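Local coordinates for protein lipase (Penicillium expansum, PDB 3G7N) that hydrolyses triacylglycerols and other acylglycerol lipids as a secreted alkaline lipase, releasing free fatty acids, at residues K94-V99 / F162-Q167; A158-P163 / P239-S244; P191-S196 / G233-T238; G205-S210 / S227-N232. One frame throughout, in Å; residues are numbered along the deposited sequence.

In the fold
Following the chain from the N terminus, contact 1 is the first to close a loop: it brings the loop after strand 154-159 back to residues 94-99 at the start of helix 97-120. Contact 2 opens on the end of that strand, where contact 1 is closing; the two share Phe162 and Pro163, so their spans overlap without one holding the other. It closes at 239-244, which carries the likely catalytic His241. Within its span, contact 3 joins the loops 191-196 and 233-238, and contact 4, innermost, joins strand 206-210 to 227-232. Contacts 3 and 4 meet through Asn192 and Ser229, while Phe162 and Pro163 pack on Met193 and Tyr194, tying contact 1 to the loops beside the active site.

Contact 1 (K94-V99 / F162-Q167); sequences KIMRGV and FPIGNQ
A single beta bridge pairs Ile95 with Gly165, where the short strand before helix 97-120 meets the loop leading from strand 154-159 to helix 167-175. Met96 N gives a nearly straight bond of 2.8 Å to Ile164 O, and Asn166 N reaches Lys94 O at 3.1 Å. Glycine suits position 165 because a CB there would run into Lys94 O. Asn166 grips Lys94 a second time: with its CG set between its own backbone N and carbonyl carbon (chi1 63°), OD1 accepts Lys94 N at 3.1 Å, the donor standing above the amide plane. The same OD1 caps helix 167-175 through Trp169 N, while ND2 bonds to Asp92 O and lies against CB and CG of Lys94. In this alpha/beta-hydrolase fold the bridge thus links the starts of two helices that connect strands of the central sheet. Beside these polar bonds, Ile164 lies alongside Ile95, with Ile164 CD1 3.8 Å from Ile95 CG2, and crosses Val99, whose CG2 touches Ile164 CG2 at 3.8 Å. Met96, slender and unbranched, brings SD to the edge of the Phe162 ring in a Met-aromatic contact, 3.8 Å from CE1, its direction from the ring centroid 76° off the normal. Val99 CG2 reaches that edge too, 3.7 Å from Phe162 CE1. The Phe162 side chain comes to about 5 Å from that of Ser132, the probable nucleophile.

Contact 2 (A158-P163 / P239-S244); sequences ALNAFP and PGHIAS
Asn160 binds His241, Ala243 and Ser244 with one buried amide. Its OD1 accepts Ser244 OG at 3.0 Å; ND2 donates to Ala243 O at 2.9 Å and, weakly and at a poor angle, to His241 O. Asparagine suits the place twice over, since its backbone is in the left-handed helical region (phi 57°) and its amide both gives and accepts. The main-chain Asn160 O lies in the plane of the His241 imidazole, 3.3 Å from CE1 at the ring edge, and Asn160 CB rests beside the same end of the ring. His241 NE2 bonds to Ser132 OG and ND1 to Asp188 OD2, the geometry of a Ser-His-Asp triad. With an alanine in place of Asn160, Ser244 OG and Ala243 O would probably lose these partners, and the turn carrying the histidine could shift. Packing is loose on the far side, where Ile242 points away and is exposed and Ala243 also directs its CB away from the 158-163 segment. Leu159, whose CB lies 3.8 Å from Ser244 OG, continues the packing toward Ala15 and Ser18 of helix 8-23, while strand 179-185 supplies Asn185 beside both Asn160 and Ala243.

Contact 3 (P191-S196 / G233-T238); sequences PNMYSS and GMYAVT. With PEG (di(hydroxyethyl)ether), chain F.
Tyr235 packs one ring face against Met193 CG and, unusually, is joined a second time to the segment carrying that methionine by a bound di(hydroxyethyl)ether. Tyr235 OH and Tyr194 N converge on its terminal hydroxyl oxygen, each hydrogen-bonded to PEG O1 at 2.7 Å. The backbone N donates to it, and this hydroxyl lies in the plane of the Tyr235 ring, at its edge. Residues 192 to 195 form a type II beta turn, with Tyr194 at positive phi (74°) where glycine is common, and Ser195 OG bonds back to Asn192 O at 2.7 Å. Met193, at the corner, packs between the segments: its CB sits 3.8 Å above the centre of the Tyr194 ring, its CG, anti to the carbonyl carbon (chi1 -68°), reaches the Tyr235 face, and SD meets Ala236 CB at 4.1 Å. Asn192 makes the one direct hydrogen bond between the segments, ND2 to Met234 O at 2.9 Å, with the acceptor in the amide plane. ND2 also serves Ser229 O, and OD1 takes Arg224 NH1, so each end of the amide is used. A leucine here would probably leave Met234 O and Ser229 O without this donor and Arg224 NH1 without this acceptor. The ligand probably comes from the crystallisation liquor; a backbone N-H and a phenol meeting at one oxygen are consistent with a surface spot that favours a hydroxyl, near the active centre.

Contact 4 (G205-S210 / S227-N232); sequences GTEYYS and SCSAGN. With SO4 (sulfate ion), chain D.
Tyr209 lays one face of its ring against the backbone of Cys228, whose CA stands 3.7 Å above the ring centre in a CH-pi contact only 7° off the normal. The ring swings out from strand 206-210 over the 227-232 loop because Tyr209 CG stands opposite the main-chain nitrogen (chi1 -165°). Tyr209 CB meets Cys228 SG at 3.8 Å, while that sulfur, held in its disulfide with Cys220 next to strand 218-219, lies oblique to the ring. At the far end of the ring Asn232 ND2 donates to Tyr209 OH at 3.2 Å; the hydroxyl lies in the amide plane, which is turned 45° from the ring. A tyrosine suits the site because it offers a flat face to the chain and a polar tip to the amide. Asn232 is fixed further by Met234 N on OD1 and by Asp188 O on ND2, so it joins this loop to the segment carrying the likely relay aspartate. Two residues earlier on the same face of the strand, Glu207 runs out fully extended. Its OE2 takes Ser229 OG on the syn side at 2.7 Å, Ser229 N weakly at 3.3 Å, and Asn184 ND2 as well. A water 2.8 Å from Glu207 OE1 accepts Ala230 N at 2.8 Å. Toward the solvent, Ser227 OG lies 3.1 Å from O1 of a sulfate, probably from the crystallisation liquor. Several donors gathered round a buried carboxylate, together with a long, weak ion pair to Arg182, would be expected to stabilise its negative charge chiefly by hydrogen bonding.

Contact 1 (K94-V99 / F162-Q167)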
loop_
_atom_site.group_PDB
_atom_site.type_symbol
_atom_site.label_atom_id
_atom_site.label_comp_id
_atom_site.label_asym_id
_atom_site.label_seq_id
_atom_site.Cartn_x
_atom_site.Cartn_y
_atom_site.Cartn_z
ATOM N N LYS A 94 12.717 -9.329 9.542
ATOM C CA LYS A 94 11.641 -10.300 9.682
ATOM C C LYS A 94 10.317 -9.630 9.325
ATOM O O LYS A 94 10.085 -8.491 9.715
ATOM C CB LYS A 94 11.557 -10.817 11.124
ATOM C CG LYS A 94 12.823 -11.518 11.635
ATOM C CD LYS A 94 13.041 -12.829 10.919
ATOM C CE LYS A 94 14.305 -13.526 11.415
ATOM N NZ LYS A 94 14.169 -13.966 12.831
ATOM N N ILE A 95 9.447 -10.394 8.676
ATOM C CA ILE A 95 8.131 -9.896 8.249
ATOM C C ILE A 95 7.102 -10.932 8.667
ATOM O O ILE A 95 7.382 -12.132 8.709
ATOM C CB ILE A 95 8.089 -9.728 6.695
ATOM C CG1 ILE A 95 9.162 -8.736 6.228
ATOM C CG2 ILE A 95 6.706 -9.299 6.230
ATOM C CD1 ILE A 95 9.268 -8.626 4.693
ATOM N N MET A 96 5.887 -10.479 8.965
ATOM C CA MET A 96 4.868 -11.415 9.353
ATOM C C MET A 96 4.476 -12.338 8.200
ATOM O O MET A 96 4.330 -11.896 7.047
ATOM C CB MET A 96 3.650 -10.668 9.916
ATOM C CG MET A 96 2.995 -9.677 8.958
ATOM S SD MET A 96 1.707 -8.669 9.749
ATOM C CE MET A 96 0.350 -9.819 9.709
ATOM N N ARG A 97 4.236 -13.612 8.504
ATOM C CA ARG A 97 3.905 -14.580 7.478
ATOM C C ARG A 97 2.607 -14.197 6.772
ATOM O O ARG A 97 2.429 -14.461 5.583
ATOM C CB ARG A 97 3.804 -15.990 8.071
ATOM C CG ARG A 97 3.573 -17.053 7.015
ATOM C CD ARG A 97 3.415 -18.451 7.611
ATOM N NE ARG A 97 4.660 -18.958 8.169
ATOM C CZ ARG A 97 4.832 -19.250 9.454
ATOM N NH1 ARG A 97 3.851 -19.045 10.326
ATOM N NH2 ARG A 97 5.982 -19.764 9.870
ATOM N N GLY A 98 1.657 -13.640 7.518
ATOM C CA GLY A 98 0.369 -13.267 6.943
ATOM C C GLY A 98 0.409 -12.217 5.853
ATOM O O GLY A 98 -0.592 -12.024 5.160
ATOM N N VAL A 99 1.543 -11.537 5.691
ATOM C CA VAL A 99 1.749 -10.639 4.549
ATOM C C VAL A 99 2.789 -11.194 3.582
ATOM O O VAL A 99 2.601 -11.123 2.371
ATOM C CB VAL A 99 2.119 -9.218 5.014
ATOM C CG1 VAL A 99 2.372 -8.296 3.818
ATOM C CG2 VAL A 99 1.005 -8.663 5.884
ATOM N N PHE A 162 -1.735 -1.764 8.550
ATOM C CA PHE A 162 -1.015 -2.197 9.740
ATOM C C PHE A 162 0.472 -2.407 9.414
ATOM O O PHE A 162 0.829 -2.631 8.258
ATOM C CB PHE A 162 -1.648 -3.480 10.303
ATOM C CG PHE A 162 -1.827 -4.574 9.293
ATOM C CD1 PHE A 162 -0.826 -5.516 9.095
ATOM C CD2 PHE A 162 -2.992 -4.689 8.561
ATOM C CE1 PHE A 162 -1.012 -6.575 8.212
ATOM C CE2 PHE A 162 -3.171 -5.736 7.659
ATOM C CZ PHE A 162 -2.201 -6.717 7.536
ATOM N N PRO A 163 1.358 -2.305 10.424
ATOM C CA PRO A 163 2.781 -2.549 10.196
ATOM C C PRO A 163 3.039 -4.049 10.084
ATOM O O PRO A 163 2.219 -4.845 10.549
ATOM C CB PRO A 163 3.435 -1.985 11.459
ATOM C CG PRO A 163 2.389 -2.297 12.550
ATOM C CD PRO A 163 1.049 -2.061 11.847
ATOM N N ILE A 164 4.113 -4.441 9.387
ATOM C CA ILE A 164 4.251 -5.842 9.002
ATOM C C ILE A 164 5.531 -6.534 9.429
ATOM O O ILE A 164 5.751 -7.683 9.055
ATOM C CB ILE A 164 4.046 -6.078 7.487
ATOM C CG1 ILE A 164 5.164 -5.449 6.651
ATOM C CG2 ILE A 164 2.702 -5.477 7.028
ATOM C CD1 ILE A 164 5.192 -5.971 5.205
ATOM N N GLY A 165 6.405 -5.833 10.136
ATOM C CA GLY A 165 7.682 -6.471 10.480
ATOM C C GLY A 165 8.372 -5.804 11.632
ATOM O O GLY A 165 7.869 -4.854 12.244
ATOM N N ASN A 166 9.622 -6.228 11.831
ATOM C CA ASN A 166 10.419 -5.739 12.950
ATOM C C ASN A 166 11.176 -4.475 12.599
ATOM O O ASN A 166 10.999 -3.918 11.515
ATOM C CB ASN A 166 11.352 -6.829 13.484
ATOM C CG ASN A 166 12.392 -7.288 12.457
ATOM O OD1 ASN A 166 12.467 -6.786 11.330
ATOM N ND2 ASN A 166 13.227 -8.240 12.868
ATOM N N GLN A 167 11.961 -3.947 13.538
ATOM C CA GLN A 167 12.664 -2.702 13.269
ATOM C C GLN A 167 13.633 -2.826 12.094
ATOM O O GLN A 167 13.784 -1.895 11.310
ATOM C CB GLN A 167 13.414 -2.208 14.507
ATOM C CG GLN A 167 14.031 -0.817 14.331
ATOM C CD GLN A 167 12.995 0.284 14.268
ATOM O OE1 GLN A 167 12.177 0.433 15.178
ATOM N NE2 GLN A 167 12.968 1.013 13.159
#

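Contact 2 (A158-P163 / P239-S244)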
loop_
_atom_site.group_PDB
_atom_site.type_symbol
_atom_site.label_atom_id
_atom_site.label_comp_id
_atom_site.label_asym_id
_atom_site.label_seq_id
_atom_site.Cartn_x
_atom_site.Cartn_y
_atom_site.Cartn_z
ATOM N N ALA A 158 0.385 3.203 0.658
ATOM C CA ALA A 158 -0.334 2.201 1.451
ATOM C C ALA A 158 -1.394 2.911 2.279
ATOM O O ALA A 158 -1.062 3.810 3.067
ATOM C CB ALA A 158 0.628 1.460 2.377
ATOM N N LEU A 159 -2.660 2.545 2.090
ATOM C CA LEU A 159 -3.752 3.208 2.796
ATOM C C LEU A 159 -4.262 2.344 3.942
ATOM O O LEU A 159 -4.511 1.138 3.780
ATOM C CB LEU A 159 -4.898 3.518 1.839
ATOM C CG LEU A 159 -4.467 4.320 0.596
ATOM C CD1 LEU A 159 -5.676 4.546 -0.306
ATOM C CD2 LEU A 159 -3.810 5.653 0.951
ATOM N N ASN A 160 -4.397 2.962 5.106
ATOM C CA ASN A 160 -5.053 2.321 6.252
ATOM C C ASN A 160 -4.386 0.988 6.620
ATOM O O ASN A 160 -5.069 0.008 6.929
ATOM C CB ASN A 160 -6.574 2.125 6.018
ATOM C CG ASN A 160 -7.311 3.437 5.727
ATOM O OD1 ASN A 160 -6.744 4.359 5.126
ATOM N ND2 ASN A 160 -8.581 3.517 6.098
ATOM N N ALA A 161 -3.054 0.971 6.624
ATOM C CA ALA A 161 -2.279 -0.262 6.759
ATOM C C ALA A 161 -1.758 -0.495 8.155
ATOM O O ALA A 161 -1.305 0.422 8.826
ATOM C CB ALA A 161 -1.122 -0.277 5.783
ATOM N N PHE A 162 -1.735 -1.764 8.550
ATOM C CA PHE A 162 -1.015 -2.197 9.740
ATOM C C PHE A 162 0.472 -2.407 9.414
ATOM O O PHE A 162 0.829 -2.631 8.258
ATOM C CB PHE A 162 -1.648 -3.480 10.303
ATOM C CG PHE A 162 -1.827 -4.574 9.293
ATOM C CD1 PHE A 162 -0.826 -5.516 9.095
ATOM C CD2 PHE A 162 -2.992 -4.689 8.561
ATOM C CE1 PHE A 162 -1.012 -6.575 8.212
ATOM C CE2 PHE A 162 -3.171 -5.736 7.659
ATOM C CZ PHE A 162 -2.201 -6.717 7.536
ATOM N N PRO A 163 1.358 -2.305 10.424
ATOM C CA PRO A 163 2.781 -2.549 10.196
ATOM C C PRO A 163 3.039 -4.049 10.084
ATOM O O PRO A 163 2.219 -4.845 10.549
ATOM C CB PRO A 163 3.435 -1.985 11.459
ATOM C CG PRO A 163 2.389 -2.297 12.550
ATOM C CD PRO A 163 1.049 -2.061 11.847
ATOM N N PRO A 239 -14.888 2.160 12.638
ATOM C CA PRO A 239 -15.704 2.633 11.520
ATOM C C PRO A 239 -14.922 3.357 10.414
ATOM O O PRO A 239 -15.304 3.266 9.243
ATOM C CB PRO A 239 -16.702 3.575 12.206
ATOM C CG PRO A 239 -16.932 2.913 13.549
ATOM C CD PRO A 239 -15.547 2.402 13.941
ATOM N N GLY A 240 -13.875 4.081 10.789
ATOM C CA GLY A 240 -13.089 4.810 9.789
ATOM C C GLY A 240 -12.283 3.920 8.856
ATOM O O GLY A 240 -11.736 4.409 7.873
ATOM N N HIS A 241 -12.185 2.623 9.141
ATOM C CA HIS A 241 -11.318 1.779 8.334
ATOM C C HIS A 241 -11.775 1.715 6.890
ATOM O O HIS A 241 -10.969 1.411 6.001
ATOM C CB HIS A 241 -11.196 0.366 8.913
ATOM C CG HIS A 241 -10.154 -0.467 8.232
ATOM N ND1 HIS A 241 -8.848 -0.041 8.076
ATOM C CD2 HIS A 241 -10.229 -1.667 7.611
ATOM C CE1 HIS A 241 -8.162 -0.971 7.429
ATOM N NE2 HIS A 241 -8.966 -1.975 7.147
ATOM N N ILE A 242 -13.078 1.816 6.647
ATOM C CA ILE A 242 -13.642 1.617 5.311
ATOM C C ILE A 242 -13.362 2.793 4.361
ATOM O O ILE A 242 -13.645 2.707 3.155
ATOM C CB ILE A 242 -15.188 1.349 5.390
ATOM C CG1 ILE A 242 -15.718 0.699 4.112
ATOM C CG2 ILE A 242 -15.955 2.616 5.693
ATOM C CD1 ILE A 242 -16.951 -0.143 4.342
ATOM N N ALA A 243 -12.869 3.902 4.893
ATOM C CA ALA A 243 -12.681 5.096 4.062
ATOM C C ALA A 243 -11.237 5.553 4.106
ATOM O O ALA A 243 -10.542 5.388 5.102
ATOM C CB ALA A 243 -13.617 6.227 4.522
ATOM N N SER A 244 -10.825 6.221 3.033
ATOM C CA SER A 244 -9.518 6.875 3.013
ATOM C C SER A 244 -9.570 8.093 2.101
ATOM O O SER A 244 -10.090 8.017 0.998
ATOM C CB SER A 244 -8.465 5.901 2.482
ATOM O OG SER A 244 -7.173 6.298 2.923
#

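Contact 3 (P191-S196 / G233-T238)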
loop_
_atom_site.group_PDB
_atom_site.type_symbol
_atom_site.label_atom_id
_atom_site.label_comp_id
_atom_site.label_asym_id
_atom_site.label_seq_id
_atom_site.Cartn_x
_atom_site.Cartn_y
_atom_site.Cartn_z
ATOM N N PRO A 191 -3.983 0.956 11.697
ATOM C CA PRO A 191 -2.550 1.275 11.758
ATOM C C PRO A 191 -1.950 1.147 13.139
ATOM O O PRO A 191 -0.718 1.187 13.269
ATOM C CB PRO A 191 -2.491 2.729 11.281
ATOM C CG PRO A 191 -3.673 2.847 10.361
ATOM C CD PRO A 191 -4.760 2.034 11.047
ATOM N N ASN A 192 -2.792 0.969 14.159
ATOM C CA ASN A 192 -2.319 0.841 15.555
ATOM C C ASN A 192 -2.175 -0.611 15.972
ATOM O O ASN A 192 -1.746 -0.901 17.093
ATOM C CB ASN A 192 -3.296 1.568 16.487
ATOM C CG ASN A 192 -3.320 3.052 16.219
ATOM O OD1 ASN A 192 -2.298 3.634 15.819
ATOM N ND2 ASN A 192 -4.465 3.684 16.411
ATOM N N MET A 193 -2.535 -1.536 15.098
ATOM C CA MET A 193 -2.330 -2.941 15.410
ATOM C C MET A 193 -0.850 -3.239 15.533
ATOM O O MET A 193 -0.034 -2.664 14.802
ATOM C CB MET A 193 -2.946 -3.824 14.347
ATOM C CG MET A 193 -4.456 -3.748 14.360
ATOM S SD MET A 193 -5.278 -4.575 12.979
ATOM C CE MET A 193 -5.039 -6.284 13.463
ATOM N N TYR A 194 -0.509 -4.095 16.493
ATOM C CA TYR A 194 0.843 -4.651 16.623
ATOM C C TYR A 194 1.822 -3.613 17.173
ATOM O O TYR A 194 3.039 -3.804 17.079
ATOM C CB TYR A 194 1.357 -5.293 15.309
ATOM C CG TYR A 194 0.336 -6.165 14.619
ATOM C CD1 TYR A 194 -0.433 -7.087 15.329
ATOM C CD2 TYR A 194 0.081 -6.019 13.247
ATOM C CE1 TYR A 194 -1.386 -7.852 14.692
ATOM C CE2 TYR A 194 -0.832 -6.822 12.605
ATOM C CZ TYR A 194 -1.632 -7.661 13.341
ATOM O OH TYR A 194 -2.508 -8.493 12.669
ATOM N N SER A 195 1.307 -2.529 17.746
ATOM C CA SER A 195 2.127 -1.484 18.348
ATOM C C SER A 195 2.498 -1.742 19.808
ATOM O O SER A 195 3.300 -1.018 20.379
ATOM C CB SER A 195 1.426 -0.129 18.237
ATOM O OG SER A 195 0.178 -0.158 18.898
ATOM N N SER A 196 1.878 -2.728 20.442
ATOM C CA SER A 196 2.234 -3.004 21.846
ATOM C C SER A 196 3.712 -3.379 21.975
ATOM O O SER A 196 4.271 -4.013 21.090
ATOM C CB SER A 196 1.359 -4.114 22.445
ATOM O OG SER A 196 1.644 -5.378 21.880
ATOM N N GLY A 233 -6.977 6.812 19.538
ATOM C CA GLY A 233 -7.740 6.052 20.525
ATOM C C GLY A 233 -8.432 4.811 19.989
ATOM O O GLY A 233 -9.233 4.189 20.695
ATOM N N MET A 234 -8.142 4.442 18.741
ATOM C CA MET A 234 -8.792 3.304 18.080
ATOM C C MET A 234 -7.847 2.115 17.969
ATOM O O MET A 234 -6.648 2.285 17.784
ATOM C CB MET A 234 -9.247 3.687 16.659
ATOM C CG MET A 234 -10.128 4.924 16.585
ATOM S SD MET A 234 -11.800 4.608 17.169
ATOM C CE MET A 234 -11.795 5.623 18.632
ATOM N N TYR A 235 -8.415 0.922 17.916
ATOM C CA TYR A 235 -7.628 -0.283 17.727
ATOM C C TYR A 235 -8.369 -1.210 16.770
ATOM O O TYR A 235 -9.536 -1.537 16.995
ATOM C CB TYR A 235 -7.404 -0.988 19.073
ATOM C CG TYR A 235 -6.588 -2.239 18.936
ATOM C CD1 TYR A 235 -5.207 -2.172 18.840
ATOM C CD2 TYR A 235 -7.201 -3.471 18.752
ATOM C CE1 TYR A 235 -4.438 -3.323 18.657
ATOM C CE2 TYR A 235 -6.454 -4.622 18.563
ATOM C CZ TYR A 235 -5.081 -4.531 18.497
ATOM O OH TYR A 235 -4.373 -5.691 18.322
ATOM N N ALA A 236 -7.649 -1.720 15.766
ATOM C CA ALA A 236 -8.198 -2.655 14.785
ATOM C C ALA A 236 -9.378 -2.061 14.019
ATOM O O ALA A 236 -9.377 -0.855 13.768
ATOM C CB ALA A 236 -8.544 -4.013 15.427
ATOM N N VAL A 237 -10.319 -2.901 13.576
ATOM C CA VAL A 237 -11.279 -2.508 12.544
ATOM C C VAL A 237 -12.455 -1.715 13.120
ATOM O O VAL A 237 -13.474 -2.269 13.562
ATOM C CB VAL A 237 -11.792 -3.695 11.711
ATOM C CG1 VAL A 237 -12.751 -3.205 10.621
ATOM C CG2 VAL A 237 -10.631 -4.444 11.060
ATOM N N THR A 238 -12.306 -0.405 13.085
ATOM C CA THR A 238 -13.297 0.521 13.607
ATOM C C THR A 238 -13.871 1.308 12.412
ATOM O O THR A 238 -13.487 1.051 11.281
ATOM C CB THR A 238 -12.612 1.440 14.624
ATOM O OG1 THR A 238 -11.450 2.039 14.023
ATOM C CG2 THR A 238 -12.145 0.630 15.851
HETATM C C1 PEG F . -0.878 -5.525 19.718
HETATM O O1 PEG F . -1.782 -5.164 18.661
HETATM C C2 PEG F . -1.493 -6.667 20.566
HETATM O O2 PEG F . -1.788 -7.838 19.773
HETATM C C3 PEG F . -1.633 -9.085 20.461
HETATM C C4 PEG F . -2.545 -10.123 19.812
HETATM O O4 PEG F . -1.933 -10.603 18.613
#

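Contact 4 (G205-S210 / S227-N232)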
loop_
_atom_site.group_PDB
_atom_site.type_symbol
_atom_site.label_atom_id
_atom_site.label_comp_id
_atom_site.label_asym_id
_atom_site.label_seq_id
_atom_site.Cartn_x
_atom_site.Cartn_y
_atom_site.Cartn_z
ATOM N N GLY A 205 8.100 4.920 6.348
ATOM C CA GLY A 205 7.513 5.793 5.348
ATOM C C GLY A 205 7.142 7.139 5.928
ATOM O O GLY A 205 7.613 7.522 7.013
ATOM N N THR A 206 6.335 7.880 5.197
ATOM C CA THR A 206 5.787 9.147 5.671
ATOM C C THR A 206 4.281 8.976 5.840
ATOM O O THR A 206 3.595 8.573 4.906
ATOM C CB THR A 206 6.040 10.276 4.652
ATOM O OG1 THR A 206 7.453 10.420 4.455
ATOM C CG2 THR A 206 5.461 11.591 5.134
ATOM N N GLU A 207 3.788 9.224 7.048
ATOM C CA GLU A 207 2.366 9.097 7.299
ATOM C C GLU A 207 1.655 10.383 6.962
ATOM O O GLU A 207 2.142 11.468 7.294
ATOM C CB GLU A 207 2.084 8.703 8.759
ATOM C CG GLU A 207 0.597 8.363 8.994
ATOM C CD GLU A 207 0.220 7.994 10.426
ATOM O OE1 GLU A 207 1.085 8.008 11.325
ATOM O OE2 GLU A 207 -0.973 7.711 10.637
ATOM N N TYR A 208 0.513 10.270 6.300
ATOM C CA TYR A 208 -0.406 11.381 6.086
ATOM C C TYR A 208 -1.742 10.980 6.687
ATOM O O TYR A 208 -2.024 9.788 6.843
ATOM C CB TYR A 208 -0.614 11.648 4.590
ATOM C CG TYR A 208 0.624 12.141 3.863
ATOM C CD1 TYR A 208 0.891 13.506 3.755
ATOM C CD2 TYR A 208 1.583 11.246 3.391
ATOM C CE1 TYR A 208 2.079 13.969 3.184
ATOM C CE2 TYR A 208 2.740 11.690 2.750
ATOM C CZ TYR A 208 3.010 13.055 2.719
ATOM O OH TYR A 208 4.180 13.507 2.136
ATOM N N TYR A 209 -2.571 11.962 7.032
ATOM C CA TYR A 209 -3.763 11.686 7.811
ATOM C C TYR A 209 -4.827 12.706 7.440
ATOM O O TYR A 209 -4.505 13.870 7.178
ATOM C CB TYR A 209 -3.412 11.770 9.301
ATOM C CG TYR A 209 -4.436 11.173 10.233
ATOM C CD1 TYR A 209 -4.508 9.800 10.443
ATOM C CD2 TYR A 209 -5.209 11.990 11.033
ATOM C CE1 TYR A 209 -5.390 9.257 11.335
ATOM C CE2 TYR A 209 -6.025 11.448 12.038
ATOM C CZ TYR A 209 -6.106 10.067 12.159
ATOM O OH TYR A 209 -6.908 9.507 13.137
ATOM N N SER A 210 -6.080 12.292 7.358
ATOM C CA SER A 210 -7.144 13.249 7.081
ATOM C C SER A 210 -8.437 12.776 7.690
ATOM O O SER A 210 -8.559 11.606 8.090
ATOM C CB SER A 210 -7.319 13.499 5.568
ATOM O OG SER A 210 -8.235 12.580 4.985
ATOM N N SER A 227 -0.849 13.101 16.727
ATOM C CA SER A 227 -1.884 13.819 15.995
ATOM C C SER A 227 -2.452 13.025 14.831
ATOM O O SER A 227 -3.417 13.444 14.200
ATOM C CB SER A 227 -1.362 15.159 15.491
ATOM O OG SER A 227 -1.085 16.010 16.593
ATOM N N CYS A 228 -1.867 11.863 14.563
ATOM C CA CYS A 228 -2.333 11.037 13.451
ATOM C C CYS A 228 -2.848 9.717 14.040
ATOM O O CYS A 228 -3.503 9.723 15.088
ATOM C CB CYS A 228 -1.224 10.857 12.410
ATOM S SG CYS A 228 -0.622 12.446 11.763
ATOM N N SER A 229 -2.668 8.604 13.336
ATOM C CA SER A 229 -3.294 7.346 13.767
ATOM C C SER A 229 -2.946 7.000 15.230
ATOM O O SER A 229 -3.812 6.531 15.985
ATOM C CB SER A 229 -2.938 6.187 12.819
ATOM O OG SER A 229 -1.532 6.054 12.629
ATOM N N ALA A 230 -1.670 7.107 15.602
ATOM C CA ALA A 230 -1.222 6.589 16.895
ATOM C C ALA A 230 -1.989 7.201 18.054
ATOM O O ALA A 230 -2.078 6.589 19.116
ATOM C CB ALA A 230 0.272 6.832 17.075
ATOM N N GLY A 231 -2.477 8.424 17.877
ATOM C CA GLY A 231 -3.153 9.132 18.960
ATOM C C GLY A 231 -4.663 9.065 18.915
ATOM O O GLY A 231 -5.327 9.740 19.695
ATOM N N ASN A 232 -5.234 8.287 17.998
ATOM C CA ASN A 232 -6.667 8.395 17.738
ATOM C C ASN A 232 -7.580 7.569 18.635
ATOM O O ASN A 232 -8.808 7.604 18.502
ATOM C CB ASN A 232 -7.006 8.229 16.244
ATOM C CG ASN A 232 -6.921 6.787 15.752
ATOM O OD1 ASN A 232 -6.819 5.821 16.520
ATOM N ND2 ASN A 232 -6.991 6.634 14.430
HETATM S S SO4 D . -4.383 16.905 17.610
HETATM O O1 SO4 D . -3.585 17.757 16.722
HETATM O O2 SO4 D . -3.543 16.428 18.707
HETATM O O3 SO4 D . -5.505 17.667 18.154
HETATM O O4 SO4 D . -4.887 15.750 16.865
HETATM O O HOH W 1 0.556 7.983 14.093
#